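Local coordinates for inclusion membrane protein A (Chlamydia trachomatis, PDB 6E7E) that probably drives the homotypic fusion of chlamydial inclusions as a SNARE-like membrane protein, represented here by its largely helical soluble domain, at residues 115-119 with 120-124. The protein carries 2 engineered substitutions. Numbering follows the deposited sequence.
Sequences RRLAH and NQQSL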
ATOM      1  N   ARG A 115      21.317   9.877   8.191  1.00 11.81           N
ATOM      2  CA  ARG A 115      22.261   9.558   9.300  1.00 13.37           C
ATOM      3  C   ARG A 115      23.708   9.862   8.876  1.00 14.34           C
ATOM      4  O   ARG A 115      24.450  10.443   9.677  1.00 14.93           O
ATOM      5  CB  ARG A 115      22.111   8.118   9.777  1.00 30.00           C
ATOM      6  CG  ARG A 115      20.763   7.845  10.434  1.00 30.00           C
ATOM      7  CD  ARG A 115      20.771   6.378  10.788  1.00 30.00           C
ATOM      8  NE  ARG A 115      19.534   5.999  11.422  1.00 30.00           N
ATOM      9  CZ  ARG A 115      18.696   5.084  10.989  1.00 30.00           C
ATOM     10  NH1 ARG A 115      18.936   4.416   9.874  1.00 30.00           N
ATOM     11  NH2 ARG A 115      17.565   4.893  11.643  1.00 30.00           N
ATOM     12  N   ARG A 116      24.047   9.536   7.651  1.00 13.35           N
ATOM     13  CA  ARG A 116      25.397   9.758   7.101  1.00 14.78           C
ATOM     14  C   ARG A 116      25.682  11.258   7.070  1.00 14.30           C
ATOM     15  O   ARG A 116      26.759  11.683   7.527  1.00 16.18           O
ATOM     16  CB  ARG A 116      25.528   9.142   5.705  1.00 15.80           C
ATOM     17  CG  ARG A 116      26.947   9.115   5.153  1.00 18.59           C
ATOM     18  CD  ARG A 116      27.046   8.743   3.691  1.00 19.99           C
ATOM     19  NE  ARG A 116      26.552   9.819   2.868  1.00 20.92           N
ATOM     20  CZ  ARG A 116      27.197  10.954   2.634  1.00 23.45           C
ATOM     21  NH1 ARG A 116      28.440  11.127   3.065  1.00 26.20           N
ATOM     22  NH2 ARG A 116      26.622  11.893   1.906  1.00 23.19           N
ATOM     23  N   LEU A 117      24.760  12.046   6.538  1.00 13.34           N
ATOM     24  CA  LEU A 117      24.933  13.504   6.483  1.00 13.12           C
ATOM     25  C   LEU A 117      25.093  14.081   7.893  1.00 13.22           C
ATOM     26  O   LEU A 117      25.989  14.899   8.122  1.00 14.08           O
ATOM     27  CB  LEU A 117      23.742  14.123   5.786  1.00 13.11           C
ATOM     28  CG  LEU A 117      23.616  13.807   4.303  1.00 14.35           C
ATOM     29  CD1 LEU A 117      22.261  14.252   3.796  1.00 15.31           C
ATOM     30  CD2 LEU A 117      24.730  14.449   3.490  1.00 17.25           C
ATOM     31  N   ALA A 118      24.237  13.689   8.821  1.00 13.08           N
ATOM     32  CA  ALA A 118      24.266  14.243  10.185  1.00 13.41           C
ATOM     33  C   ALA A 118      25.594  13.894  10.848  1.00 15.00           C
ATOM     34  O   ALA A 118      26.201  14.756  11.515  1.00 14.69           O
ATOM     35  CB  ALA A 118      23.115  13.718  10.990  1.00 14.50           C
ATOM     36  N   HIS A 119      26.078  12.676  10.673  1.00 15.36           N
ATOM     37  CA  HIS A 119      27.336  12.230  11.319  1.00 17.39           C
ATOM     38  C   HIS A 119      28.499  13.080  10.791  1.00 17.18           C
ATOM     39  O   HIS A 119      29.473  13.240  11.530  1.00 18.68           O
ATOM     40  CB  HIS A 119      27.555  10.737  11.093  1.00 21.55           C
ATOM     41  CG  HIS A 119      28.842  10.239  11.641  1.00 26.36           C
ATOM     42  ND1 HIS A 119      29.920   9.946  10.829  1.00 34.10           N
ATOM     43  CD2 HIS A 119      29.255  10.042  12.909  1.00 31.89           C
ATOM     44  CE1 HIS A 119      30.937   9.556  11.570  1.00 33.94           C
ATOM     45  NE2 HIS A 119      30.552   9.603  12.853  1.00 36.36           N
ATOM     46  N   ASN A 120      28.396  13.617   9.580  1.00 16.87           N
ATOM     47  CA  ASN A 120      29.434  14.440   8.917  1.00 17.05           C
ATOM     48  C   ASN A 120      29.139  15.930   9.082  1.00 15.44           C
ATOM     49  O   ASN A 120      29.776  16.732   8.418  1.00 16.70           O
ATOM     50  CB  ASN A 120      29.498  14.096   7.429  1.00 19.58           C
ATOM     51  CG  ASN A 120      30.191  12.786   7.197  1.00 27.60           C
ATOM     52  OD1 ASN A 120      31.380  12.657   7.481  1.00 33.49           O
ATOM     53  ND2 ASN A 120      29.452  11.831   6.681  1.00 34.20           N
ATOM     54  N   GLN A 121      28.154  16.313   9.907  1.00 14.75           N
ATOM     55  CA  GLN A 121      27.847  17.752  10.131  1.00 15.38           C
ATOM     56  C   GLN A 121      27.479  18.422   8.806  1.00 14.97           C
ATOM     57  O   GLN A 121      27.805  19.573   8.591  1.00 15.56           O
ATOM     58  CB  GLN A 121      29.021  18.493  10.801  1.00 30.00           C
ATOM     59  CG  GLN A 121      29.222  18.164  12.260  1.00 30.00           C
ATOM     60  CD  GLN A 121      29.993  16.878  12.381  1.00 30.00           C
ATOM     61  OE1 GLN A 121      30.918  16.597  11.619  1.00 30.00           O
ATOM     62  NE2 GLN A 121      29.590  16.081  13.339  1.00 30.00           N
ATOM     63  N   GLN A 122      26.749  17.691   7.958  1.00 15.56           N
ATOM     64  CA  GLN A 122      26.299  18.236   6.659  1.00 16.51           C
ATOM     65  C   GLN A 122      24.799  18.600   6.769  1.00 16.24           C
ATOM     66  O   GLN A 122      24.105  18.092   7.672  1.00 16.75           O
ATOM     67  CB  GLN A 122      26.549  17.250   5.519  1.00 30.00           C
ATOM     68  CG  GLN A 122      28.032  17.048   5.158  1.00 30.00           C
ATOM     69  CD  GLN A 122      28.167  16.058   4.025  1.00 30.00           C
ATOM     70  OE1 GLN A 122      27.865  16.345   2.886  1.00 30.00           O
ATOM     71  NE2 GLN A 122      28.663  14.886   4.324  1.00 30.00           N
ATOM     72  N   SER A 123      24.358  19.442   5.857  1.00 17.48           N
ATOM     73  CA  SER A 123      22.980  19.968   5.881  1.00 18.00           C
ATOM     74  C   SER A 123      21.967  18.856   5.594  1.00 14.77           C
ATOM     75  O   SER A 123      22.161  18.073   4.656  1.00 15.81           O
ATOM     76  CB  SER A 123      22.832  21.073   4.909  1.00 20.07           C
ATOM     77  OG  SER A 123      21.512  21.574   4.925  1.00 21.84           O
ATOM     78  N   LEU A 124      20.857  18.880   6.324  1.00 14.09           N
ATOM     79  CA  LEU A 124      19.731  17.939   6.085  1.00 13.47           C
ATOM     80  C   LEU A 124      18.619  18.601   5.289  1.00 13.29           C
ATOM     81  O   LEU A 124      17.633  17.931   5.063  1.00 12.81           O
ATOM     82  CB  LEU A 124      19.216  17.467   7.433  1.00 13.88           C
ATOM     83  CG  LEU A 124      20.244  16.801   8.333  1.00 16.30           C
ATOM     84  CD1 LEU A 124      19.565  16.290   9.580  1.00 17.62           C
ATOM     85  CD2 LEU A 124      20.975  15.666   7.634  1.00 18.41           C
TER
HETATM   86  O   HOH W   1      30.222   9.644   4.851  1.00 29.92           O
HETATM   87  O   HOH W   2      30.183  13.281   2.667  1.00 36.11           O
HETATM   88  O   HOH W   3      27.582  14.399   1.170  1.00 36.41           O
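Leu-117 offers its carbonyl O to the backbone N of Gln-122 at 2.9 Å, the outer bond of the Schellman motif that ends helix 110-119. The inner bond joins Gln-121 N to Ala-118 O at 3.0 Å. Gln-121 reverses the chain with phi 59°, a conformation more often left to glycine or asparagine. Asn-120, the first residue to depart from helical angles, suits its place because its short amide can reach back one turn: with CG beside its own backbone N (chi1 -76°), ND2 donates to Arg-116 O over 2.8 Å. That bond is bent, 133° at the hydrogen, and ND2 stands above the carbonyl plane rather than on a lone pair. The Leu-117 side chain packs against the returning loop. Its CD2 rests 3.7 Å from OE1 of Gln-122, whose extended chain crosses it at about a right angle, while its CB meets CD2 of Leu-124, also at 3.7 Å, just before helix 125-165 begins. Arg-116, salt-bridged through NE to Glu-113, spreads its guanidinium near both amides and reaches them through three waters at its edge; one water accepts from NH1 and Asn-120 ND2, another donates to Gln-122 OE1 at 2.6 Å. Carbonyls where the regular helical bonds weaken or stop are thus engaged by loop donors, with water-linked polar ends to one side and the leucine contact to another.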